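Local coordinates for protein probable manganase-dependent inorganic pyrophosphatase (Clostridium perfringens, PDB 3L2B) that probably hydrolyses inorganic pyrophosphate to phosphate under the control of a regulatory region that binds the activator diadenosine tetraphosphate and the inhibitor AMP, at residues A[83-94]-A[160-171]. Residues are numbered along the deposited sequence; the frame is centred on the assembly and turned at random.
Sequences LDTLSAEAQNIN and AKKNNITVITTP
Asn92 reaches from edge strand 89-92 to the end of helix 154-163. Asn92 CB lies 3.9 Å from Ile165 O, and with CG anti to the backbone N (chi1 -172°) the amide extends toward the helix end. There Asn92 OD1 rests on Lys161 CG at 3.4 Å, while Asn92 ND2 donates to Ile165 O at 3.0 Å; Ile165 O lies close to the plane of the Asn92 amide, but ND2 stands above the plane of that carbonyl. The helix closes here in a Schellman motif with Asn164 at C-prime. Beside it, Asn94 N donates to Thr166 OG1 at 3.0 Å; Asn94 ND2 bonds Asn164 O weakly, and Asn94 OD1 accepts Glu96 N.

Between Ala90 and Asn92 the antiparallel register slips by one: Gln91 N and, weakly, Asn92 N both give to Val167 O, a classic beta bulge. The bent Gln91 chain crosses Thr169 at about a right angle, where Thr169 OG1 donates to Gln91 OE1 at 2.7 Å from above the amide. Ile168, on the same face as Ala90, packs CG2 against Leu83 CD2 (3.7 Å). Thr170 OG1 donates to Leu86 O at 2.6 Å on a lone pair.

Strand 166-169 runs between antiparallel 89-92 and parallel 143-146 in the DRTGG domain, with helix 79-85 over its Ile168 face.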
# COMPACT_ATOMS: atom_id res chain seq x y z
N LEU A 83 15.91 -1.24 7.72
CA LEU A 83 16.55 -2.55 7.93
C LEU A 83 15.50 -3.60 8.28
O LEU A 83 15.52 -4.70 7.73
CB LEU A 83 17.62 -2.53 9.02
CG LEU A 83 18.97 -1.92 8.64
CD1 LEU A 83 19.88 -1.80 9.90
CD2 LEU A 83 19.65 -2.72 7.54
N ASP A 84 14.59 -3.27 9.18
CA ASP A 84 13.57 -4.22 9.64
C ASP A 84 12.63 -4.61 8.50
O ASP A 84 12.33 -5.77 8.30
CB ASP A 84 12.70 -3.63 10.76
CG ASP A 84 11.59 -4.60 11.21
OD1 ASP A 84 11.90 -5.56 11.95
OD2 ASP A 84 10.40 -4.43 10.83
N THR A 85 12.17 -3.60 7.77
CA THR A 85 11.16 -3.77 6.74
C THR A 85 11.68 -4.61 5.59
O THR A 85 10.96 -5.40 5.01
CB THR A 85 10.69 -2.40 6.18
OG1 THR A 85 10.19 -1.59 7.26
CG2 THR A 85 9.60 -2.58 5.13
N LEU A 86 12.94 -4.44 5.25
CA LEU A 86 13.55 -5.16 4.12
C LEU A 86 14.30 -6.40 4.61
O LEU A 86 14.97 -7.08 3.84
CB LEU A 86 14.48 -4.24 3.35
CG LEU A 86 13.80 -3.04 2.69
CD1 LEU A 86 14.83 -2.17 1.95
CD2 LEU A 86 12.70 -3.51 1.74
N SER A 87 14.16 -6.69 5.90
CA SER A 87 14.95 -7.74 6.57
C SER A 87 16.40 -7.66 6.11
O SER A 87 17.01 -8.64 5.68
CB SER A 87 14.38 -9.14 6.30
OG SER A 87 13.02 -9.22 6.72
N ALA A 88 16.94 -6.46 6.19
CA ALA A 88 18.27 -6.19 5.65
C ALA A 88 19.33 -6.15 6.74
O ALA A 88 19.05 -5.92 7.90
CB ALA A 88 18.25 -4.88 4.90
N GLU A 89 20.56 -6.36 6.33
CA GLU A 89 21.69 -6.18 7.22
C GLU A 89 22.55 -5.08 6.64
O GLU A 89 22.72 -4.99 5.43
CB GLU A 89 22.50 -7.49 7.38
CG GLU A 89 21.75 -8.63 8.11
CD GLU A 89 21.87 -8.58 9.65
OE1 GLU A 89 23.01 -8.55 10.17
OE2 GLU A 89 20.81 -8.60 10.34
N ALA A 90 23.09 -4.27 7.53
CA ALA A 90 23.99 -3.19 7.15
C ALA A 90 25.40 -3.71 7.07
O ALA A 90 25.82 -4.54 7.88
CB ALA A 90 23.89 -2.05 8.15
N GLN A 91 26.12 -3.24 6.06
CA GLN A 91 27.54 -3.55 5.88
C GLN A 91 28.42 -2.35 6.20
O GLN A 91 29.57 -2.48 6.59
CB GLN A 91 27.82 -3.98 4.43
CG GLN A 91 27.41 -5.38 4.15
CD GLN A 91 25.94 -5.51 4.04
OE1 GLN A 91 25.33 -4.94 3.14
NE2 GLN A 91 25.33 -6.23 4.97
N ASN A 92 27.86 -1.17 5.97
CA ASN A 92 28.44 0.06 6.47
C ASN A 92 27.35 1.04 6.81
O ASN A 92 26.28 1.05 6.19
CB ASN A 92 29.36 0.69 5.43
CG ASN A 92 30.12 1.87 5.98
OD1 ASN A 92 30.75 1.76 7.02
ND2 ASN A 92 30.11 2.98 5.27
N ILE A 93 27.64 1.86 7.81
CA ILE A 93 26.73 2.91 8.25
C ILE A 93 27.43 4.26 8.40
O ILE A 93 28.44 4.38 9.10
CB ILE A 93 26.11 2.57 9.60
CG1 ILE A 93 25.40 1.21 9.55
CG2 ILE A 93 25.12 3.69 10.02
CD1 ILE A 93 24.89 0.75 10.92
N ASN A 94 26.86 5.26 7.75
CA ASN A 94 27.23 6.65 8.01
C ASN A 94 26.56 7.09 9.29
O ASN A 94 25.39 7.41 9.30
CB ASN A 94 26.79 7.56 6.86
CG ASN A 94 27.25 9.00 7.05
OD1 ASN A 94 27.48 9.43 8.17
ND2 ASN A 94 27.41 9.73 5.95
N ALA A 160 32.81 2.13 0.46
CA ALA A 160 31.68 2.73 1.16
C ALA A 160 32.17 3.38 2.43
O ALA A 160 31.78 4.51 2.73
CB ALA A 160 30.61 1.68 1.47
N LYS A 161 33.05 2.68 3.14
CA LYS A 161 33.61 3.16 4.44
C LYS A 161 34.29 4.50 4.26
O LYS A 161 34.07 5.45 5.02
CB LYS A 161 34.59 2.17 5.08
CG LYS A 161 33.94 1.10 5.98
CD LYS A 161 34.90 0.57 7.06
CE LYS A 161 35.04 1.55 8.24
NZ LYS A 161 35.65 0.94 9.47
N LYS A 162 35.09 4.56 3.22
CA LYS A 162 35.91 5.72 2.92
C LYS A 162 35.05 6.94 2.64
O LYS A 162 35.32 8.04 3.12
CB LYS A 162 36.81 5.41 1.70
CG LYS A 162 37.85 6.45 1.38
CD LYS A 162 38.44 6.21 -0.02
CE LYS A 162 38.95 7.52 -0.64
NZ LYS A 162 39.20 7.37 -2.09
N ASN A 163 33.99 6.74 1.86
CA ASN A 163 33.14 7.85 1.39
C ASN A 163 31.90 8.08 2.26
O ASN A 163 31.10 8.98 2.01
CB ASN A 163 32.71 7.58 -0.03
CG ASN A 163 33.86 7.48 -0.96
OD1 ASN A 163 34.57 8.46 -1.18
ND2 ASN A 163 34.09 6.29 -1.51
N ASN A 164 31.78 7.24 3.29
CA ASN A 164 30.72 7.35 4.29
C ASN A 164 29.35 7.18 3.65
O ASN A 164 28.41 7.94 3.89
CB ASN A 164 30.81 8.67 5.06
CG ASN A 164 32.06 8.75 5.93
OD1 ASN A 164 32.77 9.75 5.91
ND2 ASN A 164 32.32 7.71 6.69
N ILE A 165 29.27 6.16 2.83
CA ILE A 165 28.01 5.76 2.22
C ILE A 165 27.45 4.59 2.98
O ILE A 165 28.13 3.56 3.14
CB ILE A 165 28.18 5.34 0.75
CG1 ILE A 165 28.97 6.41 -0.02
CG2 ILE A 165 26.77 5.07 0.12
CD1 ILE A 165 28.35 7.80 0.01
N THR A 166 26.24 4.76 3.48
CA THR A 166 25.54 3.65 4.13
C THR A 166 25.15 2.59 3.11
O THR A 166 24.64 2.89 2.02
CB THR A 166 24.29 4.11 4.83
OG1 THR A 166 24.63 5.14 5.76
CG2 THR A 166 23.60 2.94 5.58
N VAL A 167 25.45 1.34 3.45
CA VAL A 167 25.19 0.21 2.58
C VAL A 167 24.49 -0.89 3.34
O VAL A 167 24.89 -1.25 4.43
CB VAL A 167 26.48 -0.37 2.05
CG1 VAL A 167 26.17 -1.46 1.04
CG2 VAL A 167 27.34 0.72 1.46
N ILE A 168 23.43 -1.43 2.75
CA ILE A 168 22.74 -2.55 3.33
C ILE A 168 22.38 -3.57 2.28
O ILE A 168 22.46 -3.32 1.07
CB ILE A 168 21.47 -2.10 4.06
CG1 ILE A 168 20.40 -1.63 3.06
CG2 ILE A 168 21.81 -1.00 5.08
CD1 ILE A 168 19.09 -1.15 3.71
N THR A 169 21.99 -4.74 2.76
CA THR A 169 21.65 -5.87 1.91
C THR A 169 20.36 -6.52 2.34
O THR A 169 20.18 -6.87 3.50
CB THR A 169 22.75 -6.94 1.94
OG1 THR A 169 23.95 -6.42 1.35
CG2 THR A 169 22.31 -8.19 1.15
N THR A 170 19.45 -6.67 1.38
CA THR A 170 18.19 -7.35 1.65
C THR A 170 18.09 -8.65 0.88
O THR A 170 18.70 -8.79 -0.17
CB THR A 170 16.99 -6.47 1.24
OG1 THR A 170 15.78 -7.23 1.39
CG2 THR A 170 17.11 -6.03 -0.21
N PRO A 171 17.28 -9.61 1.35
CA PRO A 171 17.15 -10.83 0.52
C PRO A 171 16.24 -10.63 -0.70
O PRO A 171 16.24 -11.41 -1.65
CB PRO A 171 16.55 -11.84 1.49
CG PRO A 171 15.98 -11.06 2.60
CD PRO A 171 16.76 -9.81 2.71